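Local coordinates for protein putative branched-chain amino acid ABC transporter (Rhodospirillum rubrum ATCC 11170, PDB 3HUT) that probably binds branched-chain amino acids outside the cytoplasmic membrane as the extracellular ligand-binding receptor of an ABC transporter, at residues S113-R118 against T301-R306; I198-A203 against L221-S226; A228-K233 against V245-A250; G287-A292 against D307-T312. All coordinates share one frame; numbering follows the deposited sequence.

Interaction 1 (S113-R118 against T301-R306); sequences SPWQFR and TRESLR
P114 meets R306 through its backbone carbonyl: R306 NH1 donates to P114 O at 3.0 Å, with an N-H...O angle of 158°, and the oxygen lies at the guanidinium edge, close to its plane. The next residue, W115, turns its six-membered ring toward helix 302-310. R306 CD lies 3.7 Å from the centroid of the W115 six-membered ring, over one face, in a CH-pi contact, while R306 CG comes within 3.5 Å of W115 CE3. With CG of R306 trans to its backbone N (chi1 -167°) and the chain bent further along, the methylenes cross the indole and the guanidinium turns to P114; the two planes stand 80° apart. R302 O and E303 CA sit at the indole edge, W115 CZ3 being 3.7 Å from R302 O. F117 brings its ring end to the backbone of R306, with F117 CZ 3.7 Å from R306 O. Strand 116-118 is an outermost strand of the five-stranded parallel sheet, so the contact ties a sheet edge to a helix at the surface. Chemically, R306 splits its duties: its hydrocarbon portion shields an aromatic face, and its guanidinium satisfies a turn carbonyl instead of stacking on the indole.

Interaction 2 (I198-A203 against L221-S226); sequences IYLAMA and LPVYGS
The Y199 ring lies obliquely against the chain at Y224 and G225: its CD1 touches Y224 CB at 4.0 Å, and its CE1 lies 3.8 Å from G225 CA. Beyond these segments it stacks with F159, and its hydroxyl bonds N130. Y224 differs, having I198 O at its ring edge near the plane; W133 meets this ring edge-to-face, and D137 bonds its hydroxyl. Both tyrosines start from the same sheet face, which helix 126-136 covers. Underneath, four backbone bonds join the strands: I198 N to P222 O (3.2 Å), Y224 N to I198 O (2.9 Å), L200 N to Y224 O (2.8 Å) and S226 N to L200 O (2.9 Å). This alternation, with the segment axes 27° from parallel, establishes the register I198-V223, Y199-Y224, L200-G225. On the opposite face, V223 CG1, trans to its backbone N (chi1 175°), packs 3.8 Å from L200 CD1, and helix 204-216 touches I198, L200 and V223. The contact also buries M202 O, for which the model offers no polar partner. Parallel neighbours joined through helix 204-216 form a beta-alpha-beta crossover, the repeating element of the Rossmann-like lobes of type I periplasmic binding proteins.

Interaction 3 (A228-K233 against V245-A250); sequences ALYSPK and VRLATA
Directly after Y230, which packs on L247 and T249, S231 OG accepts from K233 N at 3.1 Å, with an N-H...O angle of 149°. This bond caps the N-terminus of helix 232-238, the connecting helix of a beta-alpha-beta unit that runs from strand 223-225 to strand 246-249. The contact therefore joins the turn that leads into the helix to one face of the strand that follows it. The contacts across the interface are apolar packing. L247 is its hub: with its CG placed between the backbone N and the carbonyl carbon (chi1 64°), its branch CD2 reaches the bend between the two residues opposite, lying 3.7 Å from L229 CB, 3.6 Å from Y230 N and 4.0 Å from Y230 CB. To one side of this hub, the side chains of L229 and V245 cross at about a right angle, L229 CD1 being 4.2 Å from V245 CG1. L229 and V245 also touch helix 204-216, so the same cluster bridges to the preceding helix. To the other side stands the Y230 ring, fixed at its far end by a hydrogen bond between its hydroxyl and L253 N and met edge-to-face by F345. The final element is a CH-pi contact on the Y230 ring: T249 CG2 sits over the centre of one face, 4.3 Å from the centroid and 11° off the normal.

Interaction 4 (G287-A292 against D307-T312); sequences GIMLAA and DALAAT
A308 rests against A292 where two successive helices, 277-296 and 302-310, pack beside the parallel sheet of the first lobe. A308 CB lies 3.9 Å from A292 CB and 3.5 Å from A292 O; two such small side chains allow a close approach, with their CA atoms 5.0 Å apart. Next comes L309, whose forked end fills the groove between M289 and A292. L309 CD1 lies 3.9 Å from M289 SE, the selenium of a selenomethionine, while L309 CD2 is 4.0 Å from A292 CB and also reaches I288. M289 leaves its helix pointing away, but bends at chi2 (66°) and chi3 (83°) bring the selenium back to the leucine. M289 also touches L7 and L100 of the sheet, so the leucine joins a core formed by both helices and the strands. T312 closes the segment, just after the helix. T312 OG1 donates to L309 O at 2.7 Å, and that oxygen also accepts from T312 N, a double hold at the helix C-terminal end. I288 CG2 packs against the same hydroxyl. A water completes the link between the segments: it donates to T312 OG1 and to I288 O, each at 2.8 Å.

Overall arrangement
The contacts fall into two pairs, one in each lobe of the protein. Interactions 1 and 4 share helix 302-310, and their centres lie about 9 Å apart; F117 packs on L309 and A310, while L305 fits against M289 and A292, so the two contacts pack directly against each other. Interactions 2 and 3, with centres about 10 Å apart, meet through neighbouring strands 223-225 and 246-249, where Y224 OH lies 2.7 Å from R246 NH1, a probable hydrogen bond. Between the pairs, centres are about 29 to 37 Å apart, on opposite sides of the chain's centre. In this family the ligand typically binds in the cleft between lobes; these contacts build the lobes themselves.

Interaction 1 (S113-R118 against T301-R306)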
loop_
_atom_site.group_PDB
_atom_site.type_symbol
_atom_site.label_atom_id
_atom_site.label_comp_id
_atom_site.label_asym_id
_atom_site.label_seq_id
_atom_site.Cartn_x
_atom_site.Cartn_y
_atom_site.Cartn_z
ATOM N N SER A 113 4.227 -1.084 19.353
ATOM C CA SER A 113 4.593 -2.240 20.165
ATOM C C SER A 113 4.854 -3.437 19.253
ATOM O O SER A 113 4.672 -3.352 18.040
ATOM C CB SER A 113 3.457 -2.578 21.137
ATOM O OG SER A 113 2.403 -3.253 20.469
ATOM N N PRO A 114 5.286 -4.574 19.828
ATOM C CA PRO A 114 5.561 -5.768 19.021
ATOM C C PRO A 114 4.282 -6.437 18.515
ATOM O O PRO A 114 4.331 -7.489 17.876
ATOM C CB PRO A 114 6.320 -6.677 19.992
ATOM C CG PRO A 114 6.917 -5.716 20.992
ATOM C CD PRO A 114 5.794 -4.747 21.200
ATOM N N TRP A 115 3.137 -5.826 18.792
ATOM C CA TRP A 115 1.868 -6.416 18.383
ATOM C C TRP A 115 1.228 -5.847 17.124
ATOM O O TRP A 115 0.212 -6.366 16.668
ATOM C CB TRP A 115 0.875 -6.348 19.551
ATOM C CG TRP A 115 1.409 -7.015 20.785
ATOM C CD1 TRP A 115 2.316 -6.503 21.667
ATOM C CD2 TRP A 115 1.143 -8.357 21.217
ATOM N NE1 TRP A 115 2.638 -7.447 22.620
ATOM C CE2 TRP A 115 1.932 -8.593 22.364
ATOM C CE3 TRP A 115 0.315 -9.385 20.742
ATOM C CZ2 TRP A 115 1.920 -9.819 23.047
ATOM C CZ3 TRP A 115 0.301 -10.604 21.421
ATOM C CH2 TRP A 115 1.100 -10.807 22.561
ATOM N N GLN A 116 1.819 -4.797 16.556
ATOM C CA GLN A 116 1.279 -4.179 15.345
ATOM C C GLN A 116 1.886 -4.699 14.046
ATOM O O GLN A 116 3.091 -4.950 13.959
ATOM C CB GLN A 116 1.460 -2.659 15.383
ATOM C CG GLN A 116 0.384 -1.907 16.158
ATOM C CD GLN A 116 0.383 -2.247 17.630
ATOM O OE1 GLN A 116 1.418 -2.171 18.297
ATOM N NE2 GLN A 116 -0.784 -2.612 18.153
ATOM N N PHE A 117 1.030 -4.850 13.039
ATOM C CA PHE A 117 1.445 -5.318 11.719
ATOM C C PHE A 117 0.625 -4.542 10.693
ATOM O O PHE A 117 -0.476 -4.087 10.993
ATOM C CB PHE A 117 1.171 -6.819 11.572
ATOM C CG PHE A 117 1.909 -7.668 12.567
ATOM C CD1 PHE A 117 3.214 -8.084 12.319
ATOM C CD2 PHE A 117 1.311 -8.021 13.774
ATOM C CE1 PHE A 117 3.909 -8.842 13.262
ATOM C CE2 PHE A 117 2.000 -8.775 14.720
ATOM C CZ PHE A 117 3.298 -9.183 14.463
ATOM N N ARG A 118 1.170 -4.389 9.491
ATOM C CA ARG A 118 0.482 -3.671 8.418
ATOM C C ARG A 118 0.612 -4.447 7.115
ATOM O O ARG A 118 1.657 -5.045 6.836
ATOM C CB ARG A 118 1.083 -2.269 8.240
ATOM C CG ARG A 118 2.601 -2.258 8.170
ATOM C CD ARG A 118 3.146 -1.036 7.443
ATOM N NE ARG A 118 2.671 0.198 8.041
ATOM C CZ ARG A 118 3.424 1.048 8.731
ATOM N NH1 ARG A 118 4.712 0.813 8.918
ATOM N NH2 ARG A 118 2.872 2.129 9.244
ATOM N N THR A 301 -3.611 -18.986 20.222
ATOM C CA THR A 301 -3.806 -17.992 21.271
ATOM C C THR A 301 -3.340 -16.655 20.704
ATOM O O THR A 301 -2.704 -16.605 19.648
ATOM C CB THR A 301 -2.963 -18.282 22.529
ATOM O OG1 THR A 301 -1.571 -18.212 22.193
ATOM C CG2 THR A 301 -3.284 -19.657 23.092
ATOM N N ARG A 302 -3.652 -15.575 21.406
ATOM C CA ARG A 302 -3.254 -14.248 20.967
ATOM C C ARG A 302 -1.738 -14.188 20.812
ATOM O O ARG A 302 -1.220 -13.620 19.846
ATOM C CB ARG A 302 -3.728 -13.204 21.983
ATOM C CG ARG A 302 -5.241 -13.063 22.021
ATOM C CD ARG A 302 -5.726 -12.089 23.092
ATOM N NE ARG A 302 -7.175 -11.942 23.014
ATOM C CZ ARG A 302 -7.931 -11.266 23.877
ATOM N NH1 ARG A 302 -7.391 -10.647 24.919
ATOM N NH2 ARG A 302 -9.247 -11.221 23.699
ATOM N N GLU A 303 -1.037 -14.800 21.764
ATOM C CA GLU A 303 0.422 -14.825 21.769
ATOM C C GLU A 303 0.996 -15.641 20.612
ATOM O O GLU A 303 1.931 -15.202 19.943
ATOM C CB GLU A 303 0.939 -15.407 23.092
ATOM C CG GLU A 303 0.290 -14.827 24.342
ATOM C CD GLU A 303 -1.174 -15.222 24.485
ATOM O OE1 GLU A 303 -1.474 -16.431 24.442
ATOM O OE2 GLU A 303 -2.027 -14.326 24.645
ATOM N N SER A 304 0.453 -16.833 20.387
ATOM C CA SER A 304 0.950 -17.677 19.310
ATOM C C SER A 304 0.595 -17.074 17.955
ATOM O O SER A 304 1.337 -17.237 16.985
ATOM C CB SER A 304 0.386 -19.099 19.420
ATOM O OG SER A 304 -0.974 -19.157 19.030
ATOM N N LEU A 305 -0.536 -16.373 17.892
ATOM C CA LEU A 305 -0.947 -15.743 16.647
ATOM C C LEU A 305 -0.024 -14.568 16.333
ATOM O O LEU A 305 0.264 -14.296 15.169
ATOM C CB LEU A 305 -2.403 -15.267 16.731
ATOM C CG LEU A 305 -2.957 -14.556 15.485
ATOM C CD1 LEU A 305 -2.670 -15.375 14.229
ATOM C CD2 LEU A 305 -4.464 -14.344 15.650
ATOM N N ARG A 306 0.448 -13.873 17.365
ATOM C CA ARG A 306 1.359 -12.746 17.143
ATOM C C ARG A 306 2.659 -13.268 16.522
ATOM O O ARG A 306 3.207 -12.650 15.608
ATOM C CB ARG A 306 1.676 -12.026 18.456
ATOM C CG ARG A 306 2.348 -10.659 18.257
ATOM C CD ARG A 306 3.490 -10.460 19.237
ATOM N NE ARG A 306 4.553 -11.446 19.027
ATOM C CZ ARG A 306 5.596 -11.278 18.216
ATOM N NH1 ARG A 306 5.741 -10.151 17.525
ATOM N NH2 ARG A 306 6.498 -12.247 18.089
#

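Interaction 2 (I198-A203 against L221-S226)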
loop_
_atom_site.group_PDB
_atom_site.type_symbol
_atom_site.label_atom_id
_atom_site.label_comp_id
_atom_site.label_asym_id
_atom_site.label_seq_id
_atom_site.Cartn_x
_atom_site.Cartn_y
_atom_site.Cartn_z
ATOM N N ILE A 198 14.100 11.792 -15.258
ATOM C CA ILE A 198 13.331 12.500 -14.245
ATOM C C ILE A 198 12.526 11.533 -13.383
ATOM O O ILE A 198 11.907 10.597 -13.897
ATOM C CB ILE A 198 12.333 13.481 -14.909
ATOM C CG1 ILE A 198 13.088 14.453 -15.816
ATOM C CG2 ILE A 198 11.543 14.235 -13.836
ATOM C CD1 ILE A 198 12.183 15.353 -16.639
ATOM N N TYR A 199 12.552 11.756 -12.072
ATOM C CA TYR A 199 11.779 10.930 -11.156
ATOM C C TYR A 199 10.743 11.840 -10.513
ATOM O O TYR A 199 11.098 12.855 -9.914
ATOM C CB TYR A 199 12.651 10.320 -10.054
ATOM C CG TYR A 199 11.827 9.489 -9.093
ATOM C CD1 TYR A 199 11.272 8.273 -9.501
ATOM C CD2 TYR A 199 11.533 9.951 -7.808
ATOM C CE1 TYR A 199 10.437 7.534 -8.656
ATOM C CE2 TYR A 199 10.695 9.214 -6.950
ATOM C CZ TYR A 199 10.153 8.010 -7.387
ATOM O OH TYR A 199 9.318 7.277 -6.566
ATOM N N LEU A 200 9.469 11.481 -10.638
ATOM C CA LEU A 200 8.399 12.296 -10.074
ATOM C C LEU A 200 7.793 11.728 -8.795
ATOM O O LEU A 200 7.165 10.669 -8.813
ATOM C CB LEU A 200 7.277 12.478 -11.104
ATOM C CG LEU A 200 7.654 13.145 -12.435
ATOM C CD1 LEU A 200 6.430 13.224 -13.347
ATOM C CD2 LEU A 200 8.220 14.537 -12.157
ATOM N N ALA A 201 7.984 12.433 -7.687
ATOM C CA ALA A 201 7.401 12.013 -6.424
ATOM C C ALA A 201 6.143 12.853 -6.290
ATOM O O ALA A 201 6.098 13.801 -5.500
ATOM C CB ALA A 201 8.361 12.302 -5.271
HETATM N N MSE A 202 5.137 12.535 -7.101
HETATM C CA MSE A 202 3.885 13.271 -7.051
HETATM C C MSE A 202 2.722 12.430 -7.572
HETATM O O MSE A 202 2.918 11.324 -8.093
HETATM C CB MSE A 202 3.986 14.581 -7.846
HETATM C CG MSE A 202 4.075 14.453 -9.355
HETATM SE SE MSE A 202 4.277 16.198 -10.219
HETATM C CE MSE A 202 6.170 16.328 -10.065
ATOM N N ALA A 203 1.511 12.961 -7.422
ATOM C CA ALA A 203 0.303 12.258 -7.831
ATOM C C ALA A 203 -0.110 12.595 -9.257
ATOM O O ALA A 203 0.310 13.607 -9.818
ATOM C CB ALA A 203 -0.834 12.571 -6.855
ATOM N N LEU A 221 13.244 13.324 -22.452
ATOM C CA LEU A 221 13.779 12.565 -21.331
ATOM C C LEU A 221 12.798 11.540 -20.778
ATOM O O LEU A 221 11.600 11.798 -20.683
ATOM C CB LEU A 221 14.205 13.510 -20.203
ATOM C CG LEU A 221 15.297 14.520 -20.549
ATOM C CD1 LEU A 221 15.673 15.307 -19.306
ATOM C CD2 LEU A 221 16.517 13.785 -21.110
ATOM N N PRO A 222 13.300 10.352 -20.414
ATOM C CA PRO A 222 12.415 9.323 -19.864
ATOM C C PRO A 222 11.962 9.745 -18.465
ATOM O O PRO A 222 12.674 10.467 -17.763
ATOM C CB PRO A 222 13.298 8.073 -19.854
ATOM C CG PRO A 222 14.674 8.629 -19.667
ATOM C CD PRO A 222 14.675 9.840 -20.579
ATOM N N VAL A 223 10.781 9.290 -18.064
ATOM C CA VAL A 223 10.233 9.645 -16.762
ATOM C C VAL A 223 9.808 8.433 -15.948
ATOM O O VAL A 223 9.163 7.520 -16.465
ATOM C CB VAL A 223 9.008 10.569 -16.922
ATOM C CG1 VAL A 223 8.364 10.837 -15.552
ATOM C CG2 VAL A 223 9.429 11.875 -17.582
ATOM N N TYR A 224 10.188 8.432 -14.672
ATOM C CA TYR A 224 9.825 7.369 -13.735
ATOM C C TYR A 224 9.062 8.093 -12.637
ATOM O O TYR A 224 9.290 9.282 -12.408
ATOM C CB TYR A 224 11.069 6.715 -13.131
ATOM C CG TYR A 224 11.846 5.826 -14.077
ATOM C CD1 TYR A 224 11.880 4.444 -13.892
ATOM C CD2 TYR A 224 12.567 6.368 -15.140
ATOM C CE1 TYR A 224 12.619 3.619 -14.742
ATOM C CE2 TYR A 224 13.309 5.553 -15.994
ATOM C CZ TYR A 224 13.331 4.179 -15.787
ATOM O OH TYR A 224 14.075 3.369 -16.618
ATOM N N GLY A 225 8.162 7.402 -11.953
ATOM C CA GLY A 225 7.424 8.086 -10.913
ATOM C C GLY A 225 6.805 7.216 -9.841
ATOM O O GLY A 225 6.828 5.988 -9.908
ATOM N N SER A 226 6.239 7.894 -8.852
ATOM C CA SER A 226 5.588 7.271 -7.716
ATOM C C SER A 226 4.360 6.457 -8.108
ATOM O O SER A 226 3.755 6.676 -9.164
ATOM C CB SER A 226 5.164 8.364 -6.727
ATOM O OG SER A 226 4.272 7.863 -5.744
#

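Interaction 3 (A228-K233 against V245-A250)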
loop_
_atom_site.group_PDB
_atom_site.type_symbol
_atom_site.label_atom_id
_atom_site.label_comp_id
_atom_site.label_asym_id
_atom_site.label_seq_id
_atom_site.Cartn_x
_atom_site.Cartn_y
_atom_site.Cartn_z
ATOM N N ALA A 228 1.763 6.824 -6.880
ATOM C CA ALA A 228 0.657 7.776 -6.794
ATOM C C ALA A 228 0.193 8.194 -8.191
ATOM O O ALA A 228 -0.856 8.821 -8.347
ATOM C CB ALA A 228 1.074 9.009 -5.988
ATOM N N LEU A 229 0.983 7.852 -9.204
ATOM C CA LEU A 229 0.639 8.175 -10.586
ATOM C C LEU A 229 -0.284 7.109 -11.154
ATOM O O LEU A 229 -0.906 7.307 -12.202
ATOM C CB LEU A 229 1.896 8.232 -11.464
ATOM C CG LEU A 229 2.998 9.242 -11.126
ATOM C CD1 LEU A 229 4.145 9.107 -12.125
ATOM C CD2 LEU A 229 2.431 10.639 -11.169
ATOM N N TYR A 230 -0.373 5.980 -10.457
ATOM C CA TYR A 230 -1.180 4.853 -10.917
ATOM C C TYR A 230 -2.684 5.046 -10.813
ATOM O O TYR A 230 -3.283 4.848 -9.754
ATOM C CB TYR A 230 -0.787 3.581 -10.163
ATOM C CG TYR A 230 -1.411 2.327 -10.729
ATOM C CD1 TYR A 230 -1.180 1.950 -12.052
ATOM C CD2 TYR A 230 -2.205 1.499 -9.938
ATOM C CE1 TYR A 230 -1.718 0.779 -12.572
ATOM C CE2 TYR A 230 -2.749 0.324 -10.447
ATOM C CZ TYR A 230 -2.501 -0.032 -11.763
ATOM O OH TYR A 230 -3.022 -1.202 -12.271
ATOM N N SER A 231 -3.289 5.410 -11.935
ATOM C CA SER A 231 -4.723 5.626 -12.016
ATOM C C SER A 231 -5.104 5.807 -13.476
ATOM O O SER A 231 -4.338 6.359 -14.262
ATOM C CB SER A 231 -5.126 6.883 -11.238
ATOM O OG SER A 231 -6.468 7.256 -11.529
ATOM N N PRO A 232 -6.288 5.326 -13.866
ATOM C CA PRO A 232 -6.655 5.514 -15.270
ATOM C C PRO A 232 -6.697 7.015 -15.579
ATOM O O PRO A 232 -6.481 7.430 -16.717
ATOM C CB PRO A 232 -8.026 4.833 -15.368
ATOM C CG PRO A 232 -8.558 4.889 -13.966
ATOM C CD PRO A 232 -7.341 4.612 -13.125
ATOM N N LYS A 233 -6.944 7.822 -14.548
ATOM C CA LYS A 233 -7.006 9.271 -14.708
ATOM C C LYS A 233 -5.672 9.856 -15.158
ATOM O O LYS A 233 -5.642 10.892 -15.814
ATOM C CB LYS A 233 -7.466 9.937 -13.406
ATOM C CG LYS A 233 -8.886 9.544 -13.006
ATOM C CD LYS A 233 -9.327 10.166 -11.686
ATOM C CE LYS A 233 -9.707 11.641 -11.823
ATOM N NZ LYS A 233 -8.543 12.568 -11.996
ATOM N N VAL A 245 5.945 6.720 -19.518
ATOM C CA VAL A 245 6.215 6.925 -18.096
ATOM C C VAL A 245 6.272 5.568 -17.391
ATOM O O VAL A 245 5.462 4.676 -17.661
ATOM C CB VAL A 245 5.129 7.813 -17.427
ATOM C CG1 VAL A 245 5.370 7.899 -15.920
ATOM C CG2 VAL A 245 5.168 9.217 -18.023
ATOM N N ARG A 246 7.244 5.410 -16.502
ATOM C CA ARG A 246 7.401 4.165 -15.765
ATOM C C ARG A 246 7.106 4.357 -14.290
ATOM O O ARG A 246 7.357 5.421 -13.731
ATOM C CB ARG A 246 8.819 3.626 -15.939
ATOM C CG ARG A 246 9.043 2.975 -17.290
ATOM C CD ARG A 246 10.513 2.756 -17.565
ATOM N NE ARG A 246 10.709 2.090 -18.847
ATOM C CZ ARG A 246 11.891 1.890 -19.414
ATOM N NH1 ARG A 246 12.999 2.309 -18.814
ATOM N NH2 ARG A 246 11.963 1.270 -20.587
ATOM N N LEU A 247 6.562 3.317 -13.665
ATOM C CA LEU A 247 6.248 3.361 -12.247
ATOM C C LEU A 247 6.078 1.942 -11.727
ATOM O O LEU A 247 5.825 1.011 -12.496
ATOM C CB LEU A 247 4.956 4.160 -11.992
ATOM C CG LEU A 247 3.603 3.677 -12.544
ATOM C CD1 LEU A 247 3.249 2.298 -12.007
ATOM C CD2 LEU A 247 2.518 4.663 -12.129
ATOM N N ALA A 248 6.224 1.781 -10.419
ATOM C CA ALA A 248 6.047 0.482 -9.791
ATOM C C ALA A 248 4.913 0.610 -8.781
ATOM O O ALA A 248 4.733 1.664 -8.178
ATOM C CB ALA A 248 7.337 0.049 -9.086
ATOM N N THR A 249 4.145 -0.456 -8.607
ATOM C CA THR A 249 3.047 -0.445 -7.655
ATOM C C THR A 249 2.827 -1.848 -7.103
ATOM O O THR A 249 3.253 -2.832 -7.702
ATOM C CB THR A 249 1.742 0.065 -8.307
ATOM O OG1 THR A 249 0.761 0.286 -7.287
ATOM C CG2 THR A 249 1.204 -0.954 -9.303
ATOM N N ALA A 250 2.171 -1.931 -5.950
ATOM C CA ALA A 250 1.904 -3.212 -5.306
ATOM C C ALA A 250 0.782 -3.961 -6.023
ATOM O O ALA A 250 0.993 -5.041 -6.561
ATOM C CB ALA A 250 1.541 -2.987 -3.842
#

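Interaction 4 (G287-A292 against D307-T312)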
loop_
_atom_site.group_PDB
_atom_site.type_symbol
_atom_site.label_atom_id
_atom_site.label_comp_id
_atom_site.label_asym_id
_atom_site.label_seq_id
_atom_site.Cartn_x
_atom_site.Cartn_y
_atom_site.Cartn_z
ATOM N N GLY A 287 -6.209 -12.389 4.321
ATOM C CA GLY A 287 -5.505 -13.603 3.947
ATOM C C GLY A 287 -4.250 -13.837 4.771
ATOM O O GLY A 287 -3.948 -14.968 5.150
ATOM N N ILE A 288 -3.503 -12.773 5.037
ATOM C CA ILE A 288 -2.288 -12.887 5.835
ATOM C C ILE A 288 -2.648 -13.365 7.238
ATOM O O ILE A 288 -1.986 -14.245 7.799
ATOM C CB ILE A 288 -1.548 -11.524 5.923
ATOM C CG1 ILE A 288 -0.937 -11.185 4.557
ATOM C CG2 ILE A 288 -0.455 -11.579 7.006
ATOM C CD1 ILE A 288 -0.293 -9.809 4.468
HETATM N N MSE A 289 -3.705 -12.781 7.796
HETATM C CA MSE A 289 -4.169 -13.143 9.132
HETATM C C MSE A 289 -4.615 -14.604 9.191
HETATM O O MSE A 289 -4.197 -15.356 10.072
HETATM C CB MSE A 289 -5.331 -12.231 9.541
HETATM C CG MSE A 289 -5.908 -12.509 10.923
HETATM SE SE MSE A 289 -4.671 -12.123 12.367
HETATM C CE MSE A 289 -4.986 -10.217 12.525
ATOM N N LEU A 290 -5.458 -15.007 8.244
ATOM C CA LEU A 290 -5.961 -16.372 8.205
ATOM C C LEU A 290 -4.850 -17.404 8.041
ATOM O O LEU A 290 -4.870 -18.454 8.676
ATOM C CB LEU A 290 -6.995 -16.518 7.083
ATOM C CG LEU A 290 -8.306 -15.754 7.312
ATOM C CD1 LEU A 290 -9.192 -15.828 6.069
ATOM C CD2 LEU A 290 -9.025 -16.343 8.521
ATOM N N ALA A 291 -3.876 -17.113 7.190
ATOM C CA ALA A 291 -2.771 -18.044 6.995
ATOM C C ALA A 291 -2.031 -18.208 8.324
ATOM O O ALA A 291 -1.637 -19.313 8.690
ATOM C CB ALA A 291 -1.820 -17.525 5.919
ATOM N N ALA A 292 -1.855 -17.106 9.044
ATOM C CA ALA A 292 -1.168 -17.142 10.334
ATOM C C ALA A 292 -1.971 -17.990 11.326
ATOM O O ALA A 292 -1.405 -18.787 12.081
ATOM C CB ALA A 292 -0.991 -15.724 10.868
ATOM N N ASP A 307 3.152 -14.403 17.024
ATOM C CA ASP A 307 4.378 -14.994 16.488
ATOM C C ASP A 307 4.184 -15.428 15.040
ATOM O O ASP A 307 5.035 -15.160 14.189
ATOM C CB ASP A 307 4.822 -16.213 17.311
ATOM C CG ASP A 307 5.442 -15.830 18.640
ATOM O OD1 ASP A 307 6.156 -14.803 18.698
ATOM O OD2 ASP A 307 5.230 -16.567 19.626
ATOM N N ALA A 308 3.069 -16.099 14.760
ATOM C CA ALA A 308 2.784 -16.570 13.404
ATOM C C ALA A 308 2.656 -15.409 12.420
ATOM O O ALA A 308 3.135 -15.494 11.285
ATOM C CB ALA A 308 1.510 -17.410 13.392
ATOM N N LEU A 309 1.998 -14.333 12.846
ATOM C CA LEU A 309 1.837 -13.158 11.986
ATOM C C LEU A 309 3.211 -12.602 11.645
ATOM O O LEU A 309 3.499 -12.290 10.492
ATOM C CB LEU A 309 1.025 -12.073 12.697
ATOM C CG LEU A 309 -0.490 -12.081 12.515
ATOM C CD1 LEU A 309 -1.116 -11.093 13.489
ATOM C CD2 LEU A 309 -0.837 -11.709 11.069
ATOM N N ALA A 310 4.053 -12.486 12.667
ATOM C CA ALA A 310 5.410 -11.977 12.504
ATOM C C ALA A 310 6.238 -12.864 11.575
ATOM O O ALA A 310 7.220 -12.404 10.989
ATOM C CB ALA A 310 6.088 -11.876 13.861
ATOM N N ALA A 311 5.839 -14.130 11.444
ATOM C CA ALA A 311 6.551 -15.084 10.586
ATOM C C ALA A 311 6.276 -14.890 9.089
ATOM O O ALA A 311 6.947 -15.491 8.245
ATOM C CB ALA A 311 6.201 -16.507 10.999
ATOM N N THR A 312 5.289 -14.064 8.764
ATOM C CA THR A 312 4.941 -13.791 7.366
ATOM C C THR A 312 6.219 -13.394 6.636
ATOM O O THR A 312 6.842 -12.385 6.958
ATOM C CB THR A 312 3.915 -12.645 7.262
ATOM O OG1 THR A 312 2.757 -12.975 8.037
ATOM C CG2 THR A 312 3.500 -12.432 5.810
HETATM O O HOH W 1 0.740 -14.822 7.306
#